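Local coordinates for protein VP5 (Halorubrum pleomorphic virus 2, PDB 6QGI) that serves as the envelope protein of a haloarchaeal pleomorphic virus and probably mediates fusion of the viral membrane with that of the host, at residues L114-N118 and M177-V182; K207-P211 and V221-A225; V69-A73 and Y105-V109; G27-P31 and A122-I127. All coordinates share one frame; numbering follows the deposited sequence.

Overall arrangement
Three contacts gather on one long helix, 91-133. From its N-terminal side onward it meets helix 66-86 in contact 3, strand 176-186 in contact 1 and the loop that leads to helix 37-60 in contact 4; contacts 3 and 4 have centres about 29 Å apart. Contact 2, last along the chain, joins the loop before strand 212-215 to the turn that leads into helix 225-253; Trp117 of contact 1 packs on Leu223, and Leu124 of 122-127 reaches Tyr222, Leu223 and Pro211. Contact 3 is nested inside the loop that contact 4 closes, while contacts 1 and 4 interleave. Together they link helices 37-60, 66-86, 91-133 and 225-253, contact 1 adding the small sheet.

Contact 1 (L114-N118 and M177-V182); sequences LKTWN and MSVGTV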
loop_
_atom_site.group_PDB
_atom_site.type_symbol
_atom_site.label_atom_id
_atom_site.label_comp_id
_atom_site.label_asym_id
_atom_site.label_seq_id
_atom_site.Cartn_x
_atom_site.Cartn_y
_atom_site.Cartn_z
ATOM N N LEU A 114 -3.760 -13.210 4.742
ATOM C CA LEU A 114 -3.368 -14.553 4.312
ATOM C C LEU A 114 -3.862 -14.874 2.902
ATOM O O LEU A 114 -3.184 -15.624 2.204
ATOM C CB LEU A 114 -3.825 -15.628 5.309
ATOM C CG LEU A 114 -3.184 -15.524 6.701
ATOM C CD1 LEU A 114 -3.854 -16.437 7.698
ATOM C CD2 LEU A 114 -1.675 -15.698 6.639
ATOM N N LYS A 115 -4.989 -14.273 2.462
ATOM C CA LYS A 115 -5.514 -14.454 1.104
ATOM C C LYS A 115 -4.578 -13.788 0.087
ATOM O O LYS A 115 -4.390 -14.311 -1.013
ATOM C CB LYS A 115 -6.932 -13.889 0.979
ATOM C CG LYS A 115 -8.040 -14.830 1.394
ATOM C CD LYS A 115 -9.403 -14.160 1.300
ATOM C CE LYS A 115 -10.439 -14.880 2.130
ATOM N NZ LYS A 115 -10.759 -16.227 1.580
ATOM N N THR A 116 -3.981 -12.642 0.477
ATOM C CA THR A 116 -3.017 -11.874 -0.318
ATOM C C THR A 116 -1.770 -12.732 -0.552
ATOM O O THR A 116 -1.253 -12.735 -1.670
ATOM C CB THR A 116 -2.685 -10.544 0.380
ATOM O OG1 THR A 116 -3.894 -9.847 0.662
ATOM C CG2 THR A 116 -1.758 -9.646 -0.443
ATOM N N TRP A 117 -1.316 -13.477 0.491
ATOM C CA TRP A 117 -0.174 -14.395 0.433
ATOM C C TRP A 117 -0.551 -15.628 -0.398
ATOM O O TRP A 117 0.256 -16.073 -1.214
ATOM C CB TRP A 117 0.299 -14.809 1.852
ATOM C CG TRP A 117 1.412 -15.828 1.865
ATOM C CD1 TRP A 117 1.278 -17.183 1.950
ATOM C CD2 TRP A 117 2.826 -15.571 1.805
ATOM N NE1 TRP A 117 2.516 -17.785 1.940
ATOM C CE2 TRP A 117 3.483 -16.821 1.844
ATOM C CE3 TRP A 117 3.602 -14.406 1.708
ATOM C CZ2 TRP A 117 4.879 -16.937 1.799
ATOM C CZ3 TRP A 117 4.985 -14.524 1.666
ATOM C CH2 TRP A 117 5.609 -15.778 1.719
ATOM N N ASN A 118 -1.769 -16.173 -0.187
ATOM C CA ASN A 118 -2.290 -17.345 -0.899
ATOM C C ASN A 118 -2.373 -17.100 -2.405
ATOM O O ASN A 118 -1.916 -17.952 -3.171
ATOM C CB ASN A 118 -3.647 -17.761 -0.340
ATOM C CG ASN A 118 -3.549 -18.423 1.007
ATOM O OD1 ASN A 118 -2.456 -18.681 1.518
ATOM N ND2 ASN A 118 -4.690 -18.692 1.623
ATOM N N MET A 177 -8.027 -21.926 8.367
ATOM C CA MET A 177 -7.747 -21.436 7.024
ATOM C C MET A 177 -6.446 -22.052 6.514
ATOM O O MET A 177 -5.453 -22.056 7.242
ATOM C CB MET A 177 -7.649 -19.900 7.048
ATOM C CG MET A 177 -7.536 -19.274 5.684
ATOM S SD MET A 177 -7.235 -17.502 5.765
ATOM C CE MET A 177 -7.186 -17.144 4.054
ATOM N N SER A 178 -6.445 -22.565 5.276
ATOM C CA SER A 178 -5.237 -23.127 4.679
ATOM C C SER A 178 -4.404 -21.991 4.074
ATOM O O SER A 178 -4.952 -21.139 3.373
ATOM C CB SER A 178 -5.583 -24.175 3.626
ATOM O OG SER A 178 -4.425 -24.869 3.190
ATOM N N VAL A 179 -3.105 -21.937 4.398
ATOM C CA VAL A 179 -2.210 -20.900 3.886
ATOM C C VAL A 179 -1.143 -21.553 3.013
ATOM O O VAL A 179 -0.512 -22.537 3.421
ATOM C CB VAL A 179 -1.592 -19.997 4.994
ATOM C CG1 VAL A 179 -0.606 -18.980 4.405
ATOM C CG2 VAL A 179 -2.682 -19.276 5.780
ATOM N N GLY A 180 -0.973 -20.986 1.816
ATOM C CA GLY A 180 -0.015 -21.429 0.815
ATOM C C GLY A 180 1.416 -21.333 1.296
ATOM O O GLY A 180 1.744 -20.431 2.074
ATOM N N THR A 181 2.273 -22.285 0.864
ATOM C CA THR A 181 3.676 -22.282 1.278
ATOM C C THR A 181 4.634 -22.234 0.102
ATOM O O THR A 181 4.380 -22.836 -0.944
ATOM C CB THR A 181 4.038 -23.490 2.163
ATOM O OG1 THR A 181 3.897 -24.706 1.426
ATOM C CG2 THR A 181 3.264 -23.531 3.462
ATOM N N VAL A 182 5.752 -21.526 0.304
ATOM C CA VAL A 182 6.869 -21.444 -0.630
ATOM C C VAL A 182 7.847 -22.524 -0.152
ATOM O O VAL A 182 8.358 -22.445 0.964
ATOM C CB VAL A 182 7.490 -20.024 -0.720
ATOM C CG1 VAL A 182 8.620 -19.983 -1.742
ATOM C CG2 VAL A 182 6.430 -18.980 -1.056
#
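Met177 reaches the helix with an extended chain, and its CE methyl ends 3.6 Å from Lys115 CG and close to Leu114 CB and the amide of Asn118. Ser178 gives its backbone instead: Asn118 ND2 donates to Ser178 O at 3.0 Å, lying in the carbonyl plane, although the acceptor is tilted from the plane of the amide. Val179 is gripped by both its methyls. CG2 sits 3.6 Å from Leu114 CD1, and CG1 lies 3.6 Å from Trp117 CD1, approaching the indole obliquely. At Gly180, where the strand is interrupted, both backbone polar groups are taken by the helix. Its N-H points almost straight at Asn118 OD1 (2.8 Å, 168°), so one carboxamide donates and accepts against the same strand and is fixed in its rotation. Gly180 O then receives Trp117 NE1 at 2.8 Å; the oxygen lies in the indole plane, but the bond is bent to 141° at the hydrogen. With CG anti to the backbone N (chi1 176°), Trp117 carries its ring along the strand as far as Val182, whose CG2 touches CZ2. The contact thus fastens helix 91-133 to strand 176-186, which pairs with 155-159, 167-170 and 189-193 in a small antiparallel sheet, while Trp228 of helix 225-253 meets the indole edge-to-face and helix 37-60 packs on Thr116.

Contact 2 (K207-P211 and V221-A225); sequences KNGGP and VYLNA
Gly210 runs directly against the backbone of Asn224, their CA atoms 3.7 Å apart, and farther along Tyr222 N makes a weak hydrogen bond to Pro211 O (3.4 Å). Without a side chain on Gly210, its CA comes close to two carbonyl oxygens, those of Tyr222 and Leu223, and one of its hydrogens makes a CA-H...O contact with Tyr222 O at 3.5 Å. Pro211 follows, with ring atom CD 3.2 Å from that same oxygen and 3.9 Å from Leu223 CB, crossing the leucine side chain at a slant. Val221 divides its methyls: CG1 is turned to the backbone oxygens of Asn208 and Gly210, and CG2 meets Asn208 CB at 3.5 Å, the two side chains crossing at about a right angle. A chi1 of -174° swings the amide of Asn224 away from its own backbone N and over the 208-210 turn, where OD1 lies 3.3 Å from Gly209 CA. The same oxygen caps the start of helix 225-253 through a weak bond to Ser226 N. Leu223 CG of the same segment sits over one face of the Tyr222 ring, toward the rim, and Pro211 O lies near the ring edge. A single water joins the two loops at the cap: it donates to Gly209 O (3.0 Å) and Leu223 O and accepts from Ala225 N. Little of the hold is strong direct hydrogen bonding; the loops rely on close glycine backbone packing, CA-H...O contacts and this three-bonded water, which satisfies polar backbone groups in a largely buried place.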
loop_
_atom_site.group_PDB
_atom_site.type_symbol
_atom_site.label_atom_id
_atom_site.label_comp_id
_atom_site.label_asym_id
_atom_site.label_seq_id
_atom_site.Cartn_x
_atom_site.Cartn_y
_atom_site.Cartn_z
ATOM N N LYS A 207 18.543 -17.414 -0.894
ATOM C CA LYS A 207 19.545 -16.363 -0.708
ATOM C C LYS A 207 18.956 -15.044 -0.203
ATOM O O LYS A 207 19.555 -14.408 0.663
ATOM C CB LYS A 207 20.314 -16.105 -2.017
ATOM C CG LYS A 207 21.647 -15.402 -1.806
ATOM C CD LYS A 207 22.149 -14.752 -3.069
ATOM C CE LYS A 207 23.281 -13.807 -2.767
ATOM N NZ LYS A 207 23.716 -13.073 -3.980
ATOM N N ASN A 208 17.790 -14.652 -0.725
ATOM C CA ASN A 208 17.162 -13.389 -0.379
ATOM C C ASN A 208 15.783 -13.577 0.246
ATOM O O ASN A 208 14.957 -12.669 0.187
ATOM C CB ASN A 208 17.076 -12.513 -1.625
ATOM C CG ASN A 208 18.380 -12.349 -2.354
ATOM O OD1 ASN A 208 19.444 -12.190 -1.752
ATOM N ND2 ASN A 208 18.325 -12.391 -3.669
ATOM N N GLY A 209 15.566 -14.735 0.866
ATOM C CA GLY A 209 14.345 -15.077 1.583
ATOM C C GLY A 209 13.240 -15.645 0.728
ATOM O O GLY A 209 12.782 -16.769 0.953
ATOM N N GLY A 210 12.790 -14.830 -0.214
ATOM C CA GLY A 210 11.756 -15.181 -1.174
ATOM C C GLY A 210 12.365 -15.420 -2.536
ATOM O O GLY A 210 13.550 -15.116 -2.736
ATOM N N PRO A 211 11.596 -15.987 -3.498
ATOM C CA PRO A 211 12.168 -16.235 -4.836
ATOM C C PRO A 211 12.694 -14.967 -5.499
ATOM O O PRO A 211 12.115 -13.891 -5.350
ATOM C CB PRO A 211 11.000 -16.816 -5.638
ATOM C CG PRO A 211 9.988 -17.236 -4.642
ATOM C CD PRO A 211 10.182 -16.411 -3.420
ATOM N N VAL A 221 13.163 -9.527 -5.686
ATOM C CA VAL A 221 12.755 -10.447 -4.628
ATOM C C VAL A 221 11.319 -10.101 -4.259
ATOM O O VAL A 221 10.963 -8.925 -4.152
ATOM C CB VAL A 221 13.695 -10.434 -3.394
ATOM C CG1 VAL A 221 13.369 -11.576 -2.436
ATOM C CG2 VAL A 221 15.145 -10.519 -3.824
ATOM N N TYR A 222 10.496 -11.132 -4.102
ATOM C CA TYR A 222 9.091 -11.026 -3.722
ATOM C C TYR A 222 8.734 -12.323 -3.004
ATOM O O TYR A 222 9.538 -13.254 -3.033
ATOM C CB TYR A 222 8.207 -10.728 -4.957
ATOM C CG TYR A 222 7.599 -11.918 -5.665
ATOM C CD1 TYR A 222 8.399 -12.868 -6.294
ATOM C CD2 TYR A 222 6.217 -12.042 -5.798
ATOM C CE1 TYR A 222 7.841 -13.949 -6.974
ATOM C CE2 TYR A 222 5.650 -13.099 -6.501
ATOM C CZ TYR A 222 6.465 -14.059 -7.076
ATOM O OH TYR A 222 5.904 -15.125 -7.737
ATOM N N LEU A 223 7.571 -12.382 -2.336
ATOM C CA LEU A 223 7.139 -13.547 -1.552
ATOM C C LEU A 223 8.196 -13.894 -0.475
ATOM O O LEU A 223 8.447 -15.073 -0.196
ATOM C CB LEU A 223 6.835 -14.767 -2.455
ATOM C CG LEU A 223 5.600 -14.662 -3.327
ATOM C CD1 LEU A 223 5.474 -15.852 -4.241
ATOM C CD2 LEU A 223 4.381 -14.577 -2.497
ATOM N N ASN A 224 8.829 -12.847 0.097
ATOM C CA ASN A 224 9.849 -12.961 1.132
ATOM C C ASN A 224 9.151 -13.032 2.481
ATOM O O ASN A 224 8.674 -12.011 2.974
ATOM C CB ASN A 224 10.840 -11.780 1.048
ATOM C CG ASN A 224 12.039 -11.837 1.984
ATOM O OD1 ASN A 224 12.254 -12.788 2.743
ATOM N ND2 ASN A 224 12.860 -10.798 1.945
ATOM N N ALA A 225 9.076 -14.245 3.070
ATOM C CA ALA A 225 8.419 -14.510 4.362
ATOM C C ALA A 225 8.992 -13.657 5.518
ATOM O O ALA A 225 8.276 -13.395 6.486
ATOM C CB ALA A 225 8.513 -15.986 4.701
HETATM O O HOH W 1 9.871 -16.635 1.485
#

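Contact 3 (V69-A73 and Y105-V109); sequences VKHTA and YLTTV
Tyr105 thrusts its ring across the gap between two helices and brings its CD2-CE2 edge and hydroxyl up to helix 66-86. The first torsion, 163°, puts CG roughly opposite the backbone N, which sends the ring away from its own helix and brings the hydroxyl in between Val69 and Thr72. Val69 O lies in the plane of the ring, at its edge, 3.3 Å from CE2. That oxygen is already the helix acceptor for Ala73 N, and the ring edge is an added neighbour. Ala73 packs with its methyl 3.7 Å from Tyr105 CD2. Thr72 crosses the tyrosine at about a right angle: its CB stands 3.4 Å from Tyr105 OH, and its CG2 meets CZ from an oblique direction. The tyrosine hydroxyl is bonded to Ala19 O, while Thr72 OG1 is turned back to Gly68 O on its own helix. Val69 CG1 bridges from the tyrosine to the next residue of its helix: it lies 3.4 Å from Tyr105 OH and 3.6 Å from Leu106 CD2, with Val109 CG2 farther off at 4.2 Å. Across the interface the hold is therefore apolar, with both hydroxyls bonded to backbone oxygens outside the two segments. Helices 66-86 and 91-133 are the two arms of a helical hairpin, running roughly antiparallel, 148° between their directions, with short-segment axes 10.9 Å apart. Helix 225-253 packs against them through Leu239 on Leu106 and Met235 on Val109, and Arg271 of helix 270-279 touches both Thr72 and Tyr105.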
loop_
_atom_site.group_PDB
_atom_site.type_symbol
_atom_site.label_atom_id
_atom_site.label_comp_id
_atom_site.label_asym_id
_atom_site.label_seq_id
_atom_site.Cartn_x
_atom_site.Cartn_y
_atom_site.Cartn_z
ATOM N N VAL A 69 -5.492 -0.879 13.768
ATOM C CA VAL A 69 -6.255 -2.127 13.826
ATOM C C VAL A 69 -6.637 -2.348 15.292
ATOM O O VAL A 69 -7.801 -2.622 15.586
ATOM C CB VAL A 69 -5.487 -3.334 13.210
ATOM C CG1 VAL A 69 -6.254 -4.637 13.391
ATOM C CG2 VAL A 69 -5.185 -3.104 11.734
ATOM N N LYS A 70 -5.660 -2.135 16.205
ATOM C CA LYS A 70 -5.809 -2.228 17.659
ATOM C C LYS A 70 -6.899 -1.252 18.142
ATOM O O LYS A 70 -7.744 -1.643 18.942
ATOM C CB LYS A 70 -4.460 -1.948 18.346
ATOM C CG LYS A 70 -4.470 -2.205 19.843
ATOM C CD LYS A 70 -3.214 -1.717 20.525
ATOM C CE LYS A 70 -3.470 -0.472 21.333
ATOM N NZ LYS A 70 -2.276 -0.081 22.121
ATOM N N HIS A 71 -6.891 -0.012 17.618
ATOM C CA HIS A 71 -7.847 1.057 17.924
ATOM C C HIS A 71 -9.248 0.685 17.434
ATOM O O HIS A 71 -10.221 0.873 18.169
ATOM C CB HIS A 71 -7.382 2.381 17.273
ATOM C CG HIS A 71 -8.270 3.560 17.543
ATOM N ND1 HIS A 71 -8.235 4.228 18.753
ATOM C CD2 HIS A 71 -9.164 4.173 16.733
ATOM C CE1 HIS A 71 -9.114 5.213 18.649
ATOM N NE2 HIS A 71 -9.702 5.217 17.453
ATOM N N THR A 72 -9.343 0.159 16.195
ATOM C CA THR A 72 -10.600 -0.241 15.560
ATOM C C THR A 72 -11.208 -1.417 16.334
ATOM O O THR A 72 -12.399 -1.367 16.650
ATOM C CB THR A 72 -10.369 -0.538 14.074
ATOM O OG1 THR A 72 -9.817 0.631 13.476
ATOM C CG2 THR A 72 -11.645 -0.916 13.336
ATOM N N ALA A 73 -10.382 -2.436 16.678
ATOM C CA ALA A 73 -10.793 -3.613 17.448
ATOM C C ALA A 73 -11.436 -3.193 18.759
ATOM O O ALA A 73 -12.543 -3.644 19.057
ATOM C CB ALA A 73 -9.599 -4.522 17.710
ATOM N N TYR A 105 -13.590 -9.221 13.910
ATOM C CA TYR A 105 -12.897 -8.182 13.165
ATOM C C TYR A 105 -11.459 -8.621 12.816
ATOM O O TYR A 105 -11.038 -8.433 11.669
ATOM C CB TYR A 105 -12.915 -6.847 13.939
ATOM C CG TYR A 105 -11.894 -5.834 13.463
ATOM C CD1 TYR A 105 -11.915 -5.356 12.155
ATOM C CD2 TYR A 105 -10.907 -5.358 14.315
ATOM C CE1 TYR A 105 -10.968 -4.439 11.709
ATOM C CE2 TYR A 105 -9.963 -4.431 13.883
ATOM C CZ TYR A 105 -9.992 -3.981 12.577
ATOM O OH TYR A 105 -9.063 -3.059 12.168
ATOM N N LEU A 106 -10.724 -9.209 13.779
ATOM C CA LEU A 106 -9.344 -9.646 13.543
ATOM C C LEU A 106 -9.284 -10.868 12.622
ATOM O O LEU A 106 -8.267 -11.033 11.954
ATOM C CB LEU A 106 -8.550 -9.866 14.848
ATOM C CG LEU A 106 -8.307 -8.556 15.632
ATOM C CD1 LEU A 106 -7.787 -8.799 16.971
ATOM C CD2 LEU A 106 -7.348 -7.646 14.933
ATOM N N THR A 107 -10.380 -11.655 12.500
ATOM C CA THR A 107 -10.448 -12.782 11.556
ATOM C C THR A 107 -10.479 -12.202 10.141
ATOM O O THR A 107 -9.765 -12.702 9.280
ATOM C CB THR A 107 -11.644 -13.706 11.872
ATOM O OG1 THR A 107 -11.323 -14.419 13.056
ATOM C CG2 THR A 107 -11.942 -14.721 10.768
ATOM N N THR A 108 -11.252 -11.115 9.928
ATOM C CA THR A 108 -11.382 -10.422 8.644
ATOM C C THR A 108 -10.039 -9.794 8.252
ATOM O O THR A 108 -9.725 -9.761 7.069
ATOM C CB THR A 108 -12.520 -9.391 8.700
ATOM O OG1 THR A 108 -13.713 -10.042 9.140
ATOM C CG2 THR A 108 -12.790 -8.734 7.361
ATOM N N VAL A 109 -9.236 -9.341 9.235
ATOM C CA VAL A 109 -7.917 -8.750 8.981
ATOM C C VAL A 109 -6.942 -9.882 8.638
ATOM O O VAL A 109 -6.278 -9.794 7.603
ATOM C CB VAL A 109 -7.411 -7.849 10.147
ATOM C CG1 VAL A 109 -5.994 -7.343 9.896
ATOM C CG2 VAL A 109 -8.357 -6.677 10.381
#

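Contact 4 (G27-P31 and A122-I127); sequences GSDAP and AELDSI
An extended loop on its way into helix 37-60 docks along one side of helix 91-133, where Glu123 catches the backbone of Asp29. Glu123 OE1 accepts Asp29 N at 2.8 Å in a nearly straight bond (166°), using the lone pair that faces away from its partner oxygen. The glutamate chain is stretched out from its first torsion (chi1 -170°) onward, which brings the carboxylate alongside the loop. Its other oxygen, OE2, forms a salt bridge with Arg51 NE, so both oxygens are engaged, and the nearby arginine would be expected to favour the ionised glutamate. One turn earlier, Glu119 OE2 accepts a hydrogen bond from Ser28 N; two acids on one helix thereby hold consecutive loop amides. Ser28 OG rests over the base of the glutamate side chain, 3.3 Å from Glu123 CA. A water bonded to Ser28 OG at 3.0 Å also donates, more weakly, to the carbonyl of Ala122. Ser126 folds back on its own helix, OG donating to Glu123 O at 2.8 Å from above the carbonyl plane, on the same face as Ile127 N. Ala30 CB is modelled very near this hydroxyl, a closeness best treated as doubtful, and lies 4.0 Å from Ile127 CG1. Pro31 CD completes the apolar end, 3.8 Å from Ile127 CG1. Beyond it the proline ring packs on Leu40, Gln43 and Thr47 of helix 37-60, placing this loop in the seam where that helix and helix 91-133 meet.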
loop_
_atom_site.group_PDB
_atom_site.type_symbol
_atom_site.label_atom_id
_atom_site.label_comp_id
_atom_site.label_asym_id
_atom_site.label_seq_id
_atom_site.Cartn_x
_atom_site.Cartn_y
_atom_site.Cartn_z
ATOM N N GLY A 27 -6.442 -10.978 -8.250
ATOM C CA GLY A 27 -6.363 -12.361 -8.706
ATOM C C GLY A 27 -5.078 -12.701 -9.426
ATOM O O GLY A 27 -4.434 -11.821 -10.012
ATOM N N SER A 28 -4.696 -13.993 -9.362
ATOM C CA SER A 28 -3.503 -14.556 -9.996
ATOM C C SER A 28 -3.511 -14.260 -11.505
ATOM O O SER A 28 -4.538 -14.427 -12.161
ATOM C CB SER A 28 -3.432 -16.057 -9.727
ATOM O OG SER A 28 -2.577 -16.773 -10.602
ATOM N N ASP A 29 -2.377 -13.756 -12.024
ATOM C CA ASP A 29 -2.188 -13.423 -13.438
ATOM C C ASP A 29 -0.845 -13.987 -13.920
ATOM O O ASP A 29 0.040 -13.250 -14.368
ATOM C CB ASP A 29 -2.283 -11.896 -13.669
ATOM C CG ASP A 29 -2.244 -11.452 -15.122
ATOM O OD1 ASP A 29 -2.275 -12.336 -16.025
ATOM O OD2 ASP A 29 -2.175 -10.230 -15.361
ATOM N N ALA A 30 -0.708 -15.319 -13.837
ATOM C CA ALA A 30 0.495 -16.010 -14.275
ATOM C C ALA A 30 0.576 -16.046 -15.797
ATOM O O ALA A 30 -0.467 -16.224 -16.442
ATOM C CB ALA A 30 0.529 -17.413 -13.723
ATOM N N PRO A 31 1.797 -15.905 -16.381
ATOM C CA PRO A 31 1.924 -15.940 -17.845
ATOM C C PRO A 31 1.372 -17.223 -18.454
ATOM O O PRO A 31 1.468 -18.287 -17.828
ATOM C CB PRO A 31 3.436 -15.838 -18.075
ATOM C CG PRO A 31 3.941 -15.160 -16.856
ATOM C CD PRO A 31 3.106 -15.652 -15.739
ATOM N N ALA A 122 -0.320 -19.211 -5.150
ATOM C CA ALA A 122 -1.131 -19.827 -6.211
ATOM C C ALA A 122 -0.635 -19.399 -7.601
ATOM O O ALA A 122 -0.489 -20.240 -8.494
ATOM C CB ALA A 122 -2.594 -19.452 -6.039
ATOM N N GLU A 123 -0.356 -18.090 -7.761
ATOM C CA GLU A 123 0.169 -17.482 -8.985
ATOM C C GLU A 123 1.570 -18.006 -9.269
ATOM O O GLU A 123 1.891 -18.268 -10.431
ATOM C CB GLU A 123 0.185 -15.958 -8.833
ATOM C CG GLU A 123 0.477 -15.186 -10.099
ATOM C CD GLU A 123 0.554 -13.698 -9.845
ATOM O OE1 GLU A 123 -0.206 -12.945 -10.493
ATOM O OE2 GLU A 123 1.375 -13.283 -8.997
ATOM N N LEU A 124 2.398 -18.168 -8.207
ATOM C CA LEU A 124 3.753 -18.705 -8.307
ATOM C C LEU A 124 3.695 -20.150 -8.786
ATOM O O LEU A 124 4.495 -20.530 -9.638
ATOM C CB LEU A 124 4.513 -18.596 -6.965
ATOM C CG LEU A 124 5.950 -19.163 -6.915
ATOM C CD1 LEU A 124 6.889 -18.418 -7.859
ATOM C CD2 LEU A 124 6.500 -19.147 -5.502
ATOM N N ASP A 125 2.723 -20.940 -8.270
ATOM C CA ASP A 125 2.536 -22.339 -8.649
ATOM C C ASP A 125 2.235 -22.460 -10.144
ATOM O O ASP A 125 2.824 -23.319 -10.807
ATOM C CB ASP A 125 1.431 -22.998 -7.811
ATOM C CG ASP A 125 1.283 -24.495 -8.050
ATOM O OD1 ASP A 125 2.318 -25.212 -8.034
ATOM O OD2 ASP A 125 0.133 -24.953 -8.244
ATOM N N SER A 126 1.369 -21.571 -10.678
ATOM C CA SER A 126 1.025 -21.549 -12.100
ATOM C C SER A 126 2.183 -20.979 -12.943
ATOM O O SER A 126 2.271 -21.318 -14.120
ATOM C CB SER A 126 -0.279 -20.800 -12.357
ATOM O OG SER A 126 -0.279 -19.494 -11.809
ATOM N N ILE A 127 3.095 -20.170 -12.342
ATOM C CA ILE A 127 4.306 -19.686 -13.026
ATOM C C ILE A 127 5.227 -20.897 -13.214
ATOM O O ILE A 127 5.618 -21.198 -14.343
ATOM C CB ILE A 127 5.028 -18.518 -12.282
ATOM C CG1 ILE A 127 4.272 -17.186 -12.431
ATOM C CG2 ILE A 127 6.487 -18.374 -12.743
ATOM C CD1 ILE A 127 4.491 -16.192 -11.260
HETATM O O HOH W 2 -3.022 -19.623 -9.736
#